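CG8862 (Drosophila melanogaster, PDB 3ISM) is endonuclease G, a magnesium-dependent nuclease of the DNA/RNA non-specific endonuclease family that probably cuts both DNA and RNA. Local coordinates at residues Met23-Pro28 with Leu238-Ile243; Val68-Cys73 with Lys113-Thr118; Tyr97-Met102 with Phe119-Met124; Val154-Gly159 with Lys192-Glu197. All blocks are in the same frame, centred on the assembly; numbering follows the deposited sequence.

In the fold
Contact 4 pairs two interior strands, 153-161 and 189-197, of the large mixed sheet. Contact 1 covers one face of that sheet, its centre about 10 Å from that of contact 4, and joins a loop near the start of the modelled chain to one more than 200 residues later, enclosing the other three in sequence. Across the sheet lies contact 3, which carries the predicted catalytic His101; its centre is about 24 Å from that of contact 1 and about 13 Å from that of contact 2. Contacts 2 and 3 interleave in sequence, 97-102 falling between the two segments of contact 2. Catalytic machinery thus occupies one side of the sheet, and loop packing the other.

Contact 1: residues Met23-Pro28 with Leu238-Ile243; sequences MKYGFP and LFFDQI
Tyr25 and Phe240 bring their CA atoms to 4.9 Å where two type I beta turns meet, Met23 to Gly26 and Phe240 to Ile243, and Gln242 N donates to Tyr25 O (3.1 Å, 163° at the hydrogen) from above the carbonyl plane. A second link runs through a water, which donates to Gly26 O and accepts from Phe240 N. The Tyr25 side chain carries most of the apolar contact. With CG anti to its own carbonyl carbon (chi1 -68°), the ring presents one face to Ile243, whose CD1 stands 3.8 Å from the ring centroid in a CH-pi contact. Lys24 CG covers the opposite face, and Gln242 CB sits at the edge. Phe240 CD1 packs 3.5 Å from Tyr25 CB, the two rings inclined at 53°. These loops, which follow helices 16-22 and 228-235, lie over one face of the large sheet: Phe240 rests on Val193 and Val195, and Tyr25 meets Tyr155 edge-to-face while its OH bonds Glu197 OE2. A leucine in place of Tyr25 would probably leave Ile243 CD1 without its aromatic face and deprive Glu197 of the tyrosine hydroxyl, though Lys24 would remain. Nearby, Gln242 NE2 reaches Asp241 OD1 (2.8 Å) in its own amide plane, which probably helps to keep the carboxylate beside Gly26, whose CA lies 3.7 Å from Asp241 OD1. Farther along, Pro28 CA makes a CA-H...O contact with Leu238 O (3.2 Å), and Pro28 CG touches Phe239 CD1 at 4.1 Å. Pro28 O accepts a hydrogen bond from Arg45 of the second subunit.

Contact 2: residues Val68-Cys73 with Lys113-Thr118; sequences VDRSKC and KHCDET
Cys73 and Cys115 meet beside the probable active site, where a loop with a 3-10 turn at Arg70-Lys72 packs on helix 112-116, the short helix that lies between the two beta strands of the His-Me finger. Their sulfurs, SG to SG, are 4.1 Å apart, about twice the length of a disulfide, and so touch as neighbours without being joined. Cys115 is the residue on which the loop side chains converge. Its SG is turned anti to the backbone N (chi1 -173°), which carries it out from the helix to lie 3.9 Å from Arg70 CG, while Val68 CG1 closes on Cys115 CB at 3.9 Å. Only the aliphatic base of Arg70 is used in this way: the chain bends at chi3, and its guanidinium leaves for the chain of CG4930, where NH2 forms a salt bridge with Asp336 and a hydrogen bond to the carbonyl of Tyr331. Since the Arg70 side chain lies about 6 Å from that of His101, the predicted proton acceptor, the CG4930 chain, the inhibitor of this complex, probably grips the enzyme close to its active site here. Asp116 OD1 accepts from Gln112 NE2, but the residue is modelled in two conformations, which makes any reading of its carboxylate beside Cys73 doubtful. Each segment is also braced from within. On the loop, Asp69 OD1 accepts Ser71 N (3.2 Å) in an Asx turn and Ser71 OG (2.8 Å) as well, both from the same face of the carboxylate. Cys115 O is gripped twice by Thr118, through its backbone N and, at 2.7 Å in the carbonyl plane, through OG1.

Contact 3: residues Tyr97-Met102 with Phe119-Met124; sequences YDRGHM and FYLSNM
Arg99 lays its aliphatic part across Leu121, CD to CD2 at 3.9 Å, and its CB packs against Met124 SD at 4.0 Å; its guanidinium goes on to Asn89 and to Asp330 of the chain of CG4930. Gly100 contributes its carbonyl, which receives a CA-H...O contact from Met124 CA (3.3 Å). His101, the predicted proton acceptor, pairs with Met124 as an antiparallel non-hydrogen-bonded pair, so their side chains run alongside each other on one face of the small sheet. Met124, bent at chi2 (-66°), sets its CE over the centre of the imidazole, 3.6 Å from the centroid. The NE2-CE1 edge of the same imidazole points into the face of Phe119, a T-shaped pair with centroids 4.5 Å apart and planes at 85°. Held at face and edge, the His101 ring has its rotation limited beside the magnesium ion, about 4 Å from its side chain. An alanine at Phe119 removes the aromatic wall at NE2, and the imidazole would probably be left freer to turn. Met102 N donates to Asn123 O (2.9 Å, 165° at the hydrogen), while Asn123 ND2 bonds Thr118 O. This is the strand pair of the His-Me finger: strand 98-101 runs antiparallel to 124-127, Tyr92 of helix 89-92 packs on Arg99 and Met124, and Met102 rests on Pro50 and Val53 of strand 49-57.

Contact 4: residues Val154-Gly159 with Lys192-Glu197; sequences VYVCTG and KVIVGE
Thr158 turns OG1 anti to its carbonyl carbon (chi1 -59°), while Lys192 runs extended as far as CE and then folds at chi4 (-69°), and the two torsions bring Lys192 NZ to Thr158 OG1 at 2.8 Å, with the amine donating. The aliphatic chain travels alongside the threonine, both pointing the same way, with Lys192 CG 3.5 Å from OG1. Behind them the backbones form a regular antiparallel ladder, their N-to-C directions 171° apart. Tyr155 pairs with Val195, and Cys157 with Val193, each through two N-H...O bonds; Cys157 N to Val193 O is 2.9 Å long and nearly straight. Between these lie the non-hydrogen-bonded pairs Val154-Gly196, Val156-Ile194 and Thr158-Lys192, on the face where Thr158, Lys192 and Ile194 pack on helix 136-146. There Ile194 bridges two valines, its CG2 meeting Val154 CG1 and its CG1 meeting Val156 CG2, each at 3.8 Å. The opposite face presents Tyr155, Cys157, Val193 and Val195 to the loop around Phe239 and Phe240. Within the sheet both strands are interior, 49-57 flanking one and 203-211 the other. At the far end Glu197 OE2 comes within 3.3 Å of Tyr155 CE2, obliquely to the ring, although its strong partners are Tyr25 and Lys24. The buried Lys192 lies about 4 Å, side chain to side chain, from Glu141, which has been seen to bind magnesium in this protein. That carboxylate would probably favour the positive charge of the lysine, while Thr158 supplies the amine with a neutral acceptor, which makes this end of the ladder a likely second shell of the metal site.

Contact 1: residues Met23-Pro28 with Leu238-Ile243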
# COMPACT_ATOMS: atom_id res chain seq x y z
N MET B 23 9.36 -22.07 -7.01
CA MET B 23 8.03 -21.86 -6.43
C MET B 23 7.34 -23.15 -6.00
O MET B 23 6.11 -23.25 -6.03
CB MET B 23 7.12 -21.11 -7.41
CG MET B 23 7.70 -19.81 -7.97
SD MET B 23 8.28 -18.64 -6.71
CE MET B 23 6.77 -18.24 -5.85
N LYS B 24 8.14 -24.13 -5.59
CA LYS B 24 7.68 -25.42 -5.07
C LYS B 24 6.55 -25.33 -4.02
O LYS B 24 5.60 -26.11 -4.05
CB LYS B 24 8.88 -26.14 -4.45
CG LYS B 24 8.56 -27.48 -3.81
CD LYS B 24 9.84 -28.18 -3.41
CE LYS B 24 9.57 -29.43 -2.63
NZ LYS B 24 10.84 -30.18 -2.44
N TYR B 25 6.69 -24.39 -3.10
CA TYR B 25 5.77 -24.30 -1.97
C TYR B 25 4.65 -23.27 -2.14
O TYR B 25 3.93 -22.96 -1.20
CB TYR B 25 6.55 -24.07 -0.68
CG TYR B 25 7.39 -25.27 -0.28
CD1 TYR B 25 8.78 -25.20 -0.25
CD2 TYR B 25 6.79 -26.49 0.02
CE1 TYR B 25 9.55 -26.31 0.09
CE2 TYR B 25 7.55 -27.61 0.38
CZ TYR B 25 8.94 -27.51 0.41
OH TYR B 25 9.69 -28.60 0.76
N GLY B 26 4.50 -22.74 -3.36
CA GLY B 26 3.39 -21.85 -3.66
C GLY B 26 3.84 -20.43 -3.91
O GLY B 26 4.99 -20.07 -3.64
N PHE B 27 2.91 -19.62 -4.42
CA PHE B 27 3.13 -18.20 -4.66
C PHE B 27 2.59 -17.34 -3.53
O PHE B 27 1.40 -17.43 -3.23
CB PHE B 27 2.43 -17.79 -5.97
CG PHE B 27 3.11 -18.28 -7.22
CD1 PHE B 27 3.72 -17.38 -8.09
CD2 PHE B 27 3.12 -19.64 -7.54
CE1 PHE B 27 4.36 -17.82 -9.26
CE2 PHE B 27 3.76 -20.10 -8.71
CZ PHE B 27 4.38 -19.17 -9.57
N PRO B 28 3.43 -16.48 -2.92
CA PRO B 28 2.89 -15.53 -1.91
C PRO B 28 1.75 -14.63 -2.43
O PRO B 28 0.83 -14.29 -1.67
CB PRO B 28 4.12 -14.69 -1.54
CG PRO B 28 5.29 -15.61 -1.82
CD PRO B 28 4.88 -16.31 -3.10
N LEU B 238 0.65 -14.79 1.85
CA LEU B 238 0.80 -16.07 2.54
C LEU B 238 2.03 -16.81 2.02
O LEU B 238 2.15 -17.07 0.81
CB LEU B 238 -0.46 -16.94 2.42
CG LEU B 238 -1.77 -16.39 3.01
CD1 LEU B 238 -2.95 -17.17 2.43
CD2 LEU B 238 -1.80 -16.43 4.55
N PHE B 239 2.93 -17.16 2.93
CA PHE B 239 4.20 -17.81 2.57
C PHE B 239 4.11 -19.31 2.75
O PHE B 239 3.47 -19.80 3.70
CB PHE B 239 5.38 -17.23 3.38
CG PHE B 239 5.43 -15.73 3.37
CD1 PHE B 239 5.84 -15.04 2.22
CD2 PHE B 239 5.07 -15.01 4.49
CE1 PHE B 239 5.87 -13.64 2.21
CE2 PHE B 239 5.09 -13.62 4.49
CZ PHE B 239 5.51 -12.93 3.34
N PHE B 240 4.71 -20.04 1.81
CA PHE B 240 4.77 -21.49 1.88
C PHE B 240 3.38 -22.09 2.12
O PHE B 240 3.19 -22.99 2.95
CB PHE B 240 5.80 -21.92 2.95
CG PHE B 240 7.20 -21.40 2.67
CD1 PHE B 240 8.06 -22.10 1.83
CD2 PHE B 240 7.64 -20.20 3.22
CE1 PHE B 240 9.33 -21.62 1.55
CE2 PHE B 240 8.91 -19.72 2.94
CZ PHE B 240 9.76 -20.42 2.11
N ASP B 241 2.41 -21.57 1.36
CA ASP B 241 1.00 -21.99 1.45
C ASP B 241 0.76 -23.48 1.20
O ASP B 241 -0.24 -24.02 1.66
CB ASP B 241 0.08 -21.10 0.56
CG ASP B 241 0.32 -21.27 -0.95
OD1 ASP B 241 0.51 -22.42 -1.42
OD2 ASP B 241 0.30 -20.25 -1.69
N GLN B 242 1.68 -24.15 0.49
CA GLN B 242 1.60 -25.60 0.28
C GLN B 242 2.00 -26.42 1.52
O GLN B 242 1.71 -27.61 1.59
CB GLN B 242 2.43 -26.05 -0.93
CG GLN B 242 2.00 -25.45 -2.28
CD GLN B 242 0.58 -25.81 -2.66
OE1 GLN B 242 0.29 -26.97 -2.96
NE2 GLN B 242 -0.31 -24.83 -2.62
N ILE B 243 2.66 -25.79 2.48
CA ILE B 243 2.99 -26.44 3.75
C ILE B 243 1.97 -26.11 4.84
O ILE B 243 1.76 -24.95 5.17
CB ILE B 243 4.39 -26.01 4.26
CG1 ILE B 243 5.43 -26.15 3.15
CG2 ILE B 243 4.80 -26.81 5.51
CD1 ILE B 243 6.82 -25.62 3.50
O HOH W 1 5.22 -19.01 -0.84

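Contact 2: residues Val68-Cys73 with Lys113-Thr118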
# COMPACT_ATOMS: atom_id res chain seq x y z
N VAL B 68 32.13 -16.03 -11.84
CA VAL B 68 31.20 -14.93 -11.55
C VAL B 68 31.96 -13.72 -11.00
O VAL B 68 32.47 -13.75 -9.88
CB VAL B 68 30.06 -15.36 -10.58
CG1 VAL B 68 29.18 -14.17 -10.25
CG2 VAL B 68 29.22 -16.47 -11.19
N ASP B 69 32.03 -12.68 -11.82
CA ASP B 69 32.67 -11.43 -11.43
C ASP B 69 31.59 -10.38 -11.19
O ASP B 69 31.02 -9.84 -12.14
CB ASP B 69 33.65 -10.96 -12.52
CG ASP B 69 34.59 -9.84 -12.05
OD1 ASP B 69 34.45 -9.36 -10.90
OD2 ASP B 69 35.48 -9.45 -12.84
N ARG B 70 31.32 -10.11 -9.91
CA ARG B 70 30.29 -9.15 -9.52
C ARG B 70 30.65 -7.72 -9.94
O ARG B 70 29.76 -6.85 -10.00
CB ARG B 70 29.99 -9.23 -8.02
CG ARG B 70 28.54 -8.85 -7.69
CD ARG B 70 28.24 -8.77 -6.19
NE ARG B 70 28.72 -7.53 -5.58
CZ ARG B 70 29.62 -7.48 -4.59
NH1 ARG B 70 30.13 -8.60 -4.10
NH2 ARG B 70 30.01 -6.32 -4.10
N SER B 71 31.92 -7.49 -10.25
CA SER B 71 32.41 -6.17 -10.65
C SER B 71 31.95 -5.79 -12.06
O SER B 71 32.02 -4.62 -12.45
CB SER B 71 33.94 -6.10 -10.54
OG SER B 71 34.59 -6.68 -11.67
N LYS B 72 31.49 -6.78 -12.82
CA LYS B 72 30.96 -6.52 -14.16
C LYS B 72 29.49 -6.10 -14.12
O LYS B 72 28.91 -5.80 -15.16
CB LYS B 72 31.15 -7.74 -15.09
CG LYS B 72 32.60 -8.25 -15.18
CD LYS B 72 32.96 -8.63 -16.61
CE LYS B 72 34.28 -9.38 -16.70
NZ LYS B 72 34.10 -10.86 -16.81
N CYS B 73 28.91 -6.06 -12.92
CA CYS B 73 27.48 -5.78 -12.73
C CYS B 73 27.17 -4.36 -12.30
O CYS B 73 27.75 -3.86 -11.33
CB CYS B 73 26.91 -6.71 -11.67
SG CYS B 73 27.25 -8.42 -11.91
N LYS B 113 25.27 -14.28 -15.69
CA LYS B 113 23.96 -13.69 -15.98
C LYS B 113 22.94 -13.82 -14.84
O LYS B 113 22.09 -12.94 -14.65
CB LYS B 113 23.41 -14.26 -17.30
CG LYS B 113 22.00 -13.80 -17.63
CD LYS B 113 21.83 -13.41 -19.09
CE LYS B 113 20.63 -12.46 -19.23
NZ LYS B 113 20.31 -12.14 -20.66
N HIS B 114 23.04 -14.90 -14.07
CA HIS B 114 22.19 -15.11 -12.90
C HIS B 114 22.38 -13.98 -11.90
O HIS B 114 21.42 -13.48 -11.32
CB HIS B 114 22.51 -16.45 -12.23
CG HIS B 114 22.06 -17.65 -12.99
ND1 HIS B 114 22.12 -18.93 -12.48
CD2 HIS B 114 21.52 -17.77 -14.23
CE1 HIS B 114 21.66 -19.78 -13.37
NE2 HIS B 114 21.28 -19.11 -14.44
N CYS B 115 23.65 -13.61 -11.72
CA CYS B 115 24.08 -12.53 -10.84
C CYS B 115 23.72 -11.17 -11.45
O CYS B 115 23.17 -10.30 -10.76
CB CYS B 115 25.60 -12.64 -10.62
SG CYS B 115 26.26 -11.49 -9.39
N ASP B 116 24.04 -10.99 -12.74
CA ASP B 116 23.69 -9.77 -13.49
C ASP B 116 22.24 -9.38 -13.31
O ASP B 116 21.91 -8.21 -13.09
CB ASP B 116 23.95 -9.97 -15.00
CG ASP B 116 25.41 -9.84 -15.37
OD1 ASP B 116 26.16 -9.19 -14.62
OD2 ASP B 116 25.81 -10.38 -16.43
N GLU B 117 21.36 -10.38 -13.40
CA GLU B 117 19.92 -10.14 -13.30
C GLU B 117 19.45 -9.63 -11.92
O GLU B 117 18.35 -9.07 -11.81
CB GLU B 117 19.15 -11.40 -13.70
CG GLU B 117 19.18 -11.75 -15.20
CD GLU B 117 18.78 -13.21 -15.46
OE1 GLU B 117 18.27 -13.86 -14.52
OE2 GLU B 117 19.01 -13.72 -16.58
N THR B 118 20.25 -9.80 -10.87
CA THR B 118 19.88 -9.23 -9.56
C THR B 118 20.12 -7.72 -9.52
O THR B 118 19.67 -7.04 -8.59
CB THR B 118 20.62 -9.90 -8.38
OG1 THR B 118 22.02 -9.58 -8.44
CG2 THR B 118 20.46 -11.42 -8.43

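Contact 3: residues Tyr97-Met102 with Phe119-Met124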
# COMPACT_ATOMS: atom_id res chain seq x y z
N TYR B 97 19.86 6.81 0.62
CA TYR B 97 19.52 5.38 0.63
C TYR B 97 20.33 4.59 -0.39
O TYR B 97 20.69 5.09 -1.46
CB TYR B 97 18.03 5.16 0.36
CG TYR B 97 17.12 5.79 1.39
CD1 TYR B 97 16.92 5.18 2.64
CD2 TYR B 97 16.47 6.99 1.13
CE1 TYR B 97 16.11 5.75 3.59
CE2 TYR B 97 15.65 7.58 2.09
CZ TYR B 97 15.47 6.95 3.32
OH TYR B 97 14.65 7.54 4.26
N ASP B 98 20.59 3.33 -0.07
CA ASP B 98 21.28 2.43 -0.97
C ASP B 98 20.23 1.82 -1.89
O ASP B 98 19.07 1.69 -1.50
CB ASP B 98 21.91 1.30 -0.15
CG ASP B 98 23.26 1.65 0.40
OD1 ASP B 98 23.67 2.83 0.36
OD2 ASP B 98 23.94 0.71 0.88
N ARG B 99 20.64 1.42 -3.09
CA ARG B 99 19.85 0.50 -3.91
C ARG B 99 20.04 -0.89 -3.32
O ARG B 99 21.09 -1.55 -3.53
CB ARG B 99 20.31 0.52 -5.37
CG ARG B 99 20.15 1.88 -6.04
CD ARG B 99 21.04 2.03 -7.25
NE ARG B 99 22.42 2.27 -6.86
CZ ARG B 99 23.37 2.77 -7.66
NH1 ARG B 99 23.08 3.11 -8.91
NH2 ARG B 99 24.60 2.94 -7.20
N GLY B 100 19.05 -1.35 -2.56
CA GLY B 100 19.21 -2.59 -1.78
C GLY B 100 18.59 -3.80 -2.46
O GLY B 100 17.36 -3.82 -2.69
N HIS B 101 19.42 -4.79 -2.79
CA HIS B 101 18.95 -6.03 -3.40
C HIS B 101 17.91 -6.70 -2.50
O HIS B 101 18.15 -6.87 -1.30
CB HIS B 101 20.08 -7.04 -3.54
CG HIS B 101 21.06 -6.75 -4.63
ND1 HIS B 101 22.11 -5.86 -4.47
CD2 HIS B 101 21.20 -7.29 -5.86
CE1 HIS B 101 22.83 -5.84 -5.58
NE2 HIS B 101 22.30 -6.70 -6.44
N MET B 102 16.78 -7.10 -3.09
CA MET B 102 15.91 -8.07 -2.43
C MET B 102 16.47 -9.50 -2.62
O MET B 102 16.74 -10.19 -1.64
CB MET B 102 14.45 -7.93 -2.89
CG MET B 102 13.80 -6.58 -2.57
SD MET B 102 13.63 -6.17 -0.80
CE MET B 102 15.17 -5.25 -0.52
N PHE B 119 20.80 -7.18 -10.52
CA PHE B 119 21.07 -5.74 -10.54
C PHE B 119 20.03 -4.87 -11.26
O PHE B 119 20.21 -3.65 -11.37
CB PHE B 119 22.50 -5.46 -11.04
CG PHE B 119 23.56 -5.75 -10.00
CD1 PHE B 119 24.14 -4.72 -9.28
CD2 PHE B 119 23.96 -7.06 -9.74
CE1 PHE B 119 25.12 -4.98 -8.32
CE2 PHE B 119 24.95 -7.34 -8.77
CZ PHE B 119 25.53 -6.29 -8.07
N TYR B 120 18.94 -5.47 -11.73
CA TYR B 120 17.83 -4.67 -12.24
C TYR B 120 17.24 -3.88 -11.09
O TYR B 120 17.04 -4.43 -10.00
CB TYR B 120 16.74 -5.54 -12.87
CG TYR B 120 17.09 -6.07 -14.23
CD1 TYR B 120 17.24 -5.22 -15.32
CD2 TYR B 120 17.29 -7.44 -14.43
CE1 TYR B 120 17.58 -5.71 -16.58
CE2 TYR B 120 17.61 -7.94 -15.69
CZ TYR B 120 17.75 -7.07 -16.75
OH TYR B 120 18.08 -7.56 -18.00
N LEU B 121 16.98 -2.60 -11.33
CA LEU B 121 16.37 -1.75 -10.32
C LEU B 121 14.99 -2.22 -9.84
O LEU B 121 14.52 -1.78 -8.80
CB LEU B 121 16.28 -0.30 -10.81
CG LEU B 121 17.65 0.35 -10.96
CD1 LEU B 121 17.55 1.64 -11.75
CD2 LEU B 121 18.28 0.60 -9.57
N SER B 122 14.34 -3.10 -10.60
CA SER B 122 13.10 -3.71 -10.13
C SER B 122 13.31 -4.69 -8.99
O SER B 122 12.35 -5.06 -8.31
CB SER B 122 12.34 -4.37 -11.27
OG SER B 122 13.14 -5.31 -11.93
N ASN B 123 14.56 -5.11 -8.77
CA ASN B 123 14.92 -5.99 -7.66
C ASN B 123 15.38 -5.17 -6.44
O ASN B 123 15.77 -5.73 -5.42
CB ASN B 123 15.97 -7.03 -8.09
CG ASN B 123 16.37 -8.02 -6.95
OD1 ASN B 123 15.51 -8.59 -6.27
ND2 ASN B 123 17.68 -8.22 -6.77
N MET B 124 15.30 -3.84 -6.56
CA MET B 124 15.83 -2.95 -5.53
C MET B 124 14.76 -2.27 -4.70
O MET B 124 13.67 -1.98 -5.20
CB MET B 124 16.71 -1.85 -6.15
CG MET B 124 17.85 -2.37 -6.99
SD MET B 124 19.04 -3.26 -5.99
CE MET B 124 19.67 -4.38 -7.22

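Contact 4: residues Val154-Gly159 with Lys192-Glu197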
# COMPACT_ATOMS: atom_id res chain seq x y z
N VAL B 154 17.36 -24.65 0.54
CA VAL B 154 16.86 -23.55 1.35
C VAL B 154 15.97 -22.66 0.49
O VAL B 154 16.43 -22.12 -0.52
CB VAL B 154 18.02 -22.72 1.95
CG1 VAL B 154 17.51 -21.45 2.62
CG2 VAL B 154 18.84 -23.56 2.94
N TYR B 155 14.70 -22.51 0.86
CA TYR B 155 13.78 -21.67 0.10
C TYR B 155 13.52 -20.40 0.89
O TYR B 155 13.30 -20.45 2.10
CB TYR B 155 12.46 -22.40 -0.19
CG TYR B 155 12.60 -23.64 -1.04
CD1 TYR B 155 12.30 -23.61 -2.40
CD2 TYR B 155 13.04 -24.84 -0.49
CE1 TYR B 155 12.43 -24.76 -3.19
CE2 TYR B 155 13.17 -25.98 -1.27
CZ TYR B 155 12.87 -25.93 -2.61
OH TYR B 155 13.01 -27.07 -3.36
N VAL B 156 13.57 -19.27 0.21
CA VAL B 156 13.48 -17.99 0.90
C VAL B 156 12.69 -16.93 0.13
O VAL B 156 12.89 -16.73 -1.08
CB VAL B 156 14.89 -17.46 1.37
CG1 VAL B 156 15.89 -17.47 0.22
CG2 VAL B 156 14.79 -16.07 2.02
N CYS B 157 11.76 -16.30 0.84
CA CYS B 157 11.00 -15.17 0.36
C CYS B 157 11.41 -13.92 1.13
O CYS B 157 11.43 -13.90 2.36
CB CYS B 157 9.51 -15.41 0.56
SG CYS B 157 8.47 -14.10 -0.15
N THR B 158 11.75 -12.88 0.38
CA THR B 158 12.28 -11.63 0.91
C THR B 158 11.38 -10.51 0.39
O THR B 158 10.99 -10.54 -0.77
CB THR B 158 13.72 -11.38 0.38
OG1 THR B 158 14.58 -12.47 0.77
CG2 THR B 158 14.28 -10.07 0.91
N GLY B 159 11.04 -9.53 1.23
CA GLY B 159 10.19 -8.42 0.77
C GLY B 159 10.08 -7.27 1.76
O GLY B 159 10.53 -7.37 2.89
N LYS B 192 12.49 -11.80 5.86
CA LYS B 192 12.84 -13.01 5.14
C LYS B 192 12.10 -14.15 5.81
O LYS B 192 12.16 -14.30 7.03
CB LYS B 192 14.35 -13.29 5.18
CG LYS B 192 15.16 -12.42 4.22
CD LYS B 192 16.61 -12.89 4.18
CE LYS B 192 17.49 -11.98 3.32
NZ LYS B 192 17.16 -12.09 1.87
N VAL B 193 11.39 -14.93 5.02
CA VAL B 193 10.71 -16.11 5.52
C VAL B 193 11.31 -17.30 4.78
O VAL B 193 11.33 -17.32 3.56
CB VAL B 193 9.15 -16.02 5.37
CG1 VAL B 193 8.49 -17.30 5.90
CG2 VAL B 193 8.61 -14.80 6.12
N ILE B 194 11.80 -18.28 5.55
CA ILE B 194 12.75 -19.29 5.08
C ILE B 194 12.31 -20.71 5.46
O ILE B 194 11.90 -20.95 6.59
CB ILE B 194 14.14 -19.03 5.73
CG1 ILE B 194 14.60 -17.57 5.54
CG2 ILE B 194 15.18 -20.02 5.25
CD1 ILE B 194 15.34 -17.01 6.75
N VAL B 195 12.40 -21.66 4.53
CA VAL B 195 12.17 -23.06 4.86
C VAL B 195 13.36 -23.88 4.39
O VAL B 195 13.73 -23.84 3.22
CB VAL B 195 10.85 -23.60 4.22
CG1 VAL B 195 10.80 -25.13 4.19
CG2 VAL B 195 9.64 -23.04 4.96
N GLY B 196 13.97 -24.62 5.32
CA GLY B 196 15.03 -25.56 4.99
C GLY B 196 14.51 -26.99 5.01
O GLY B 196 13.70 -27.34 5.87
N GLU B 197 14.97 -27.79 4.06
CA GLU B 197 14.66 -29.21 4.00
C GLU B 197 15.86 -30.00 4.49
O GLU B 197 16.93 -29.92 3.88
CB GLU B 197 14.36 -29.64 2.56
CG GLU B 197 13.21 -28.90 1.89
CD GLU B 197 13.03 -29.31 0.43
OE1 GLU B 197 13.87 -30.08 -0.09
OE2 GLU B 197 12.06 -28.87 -0.20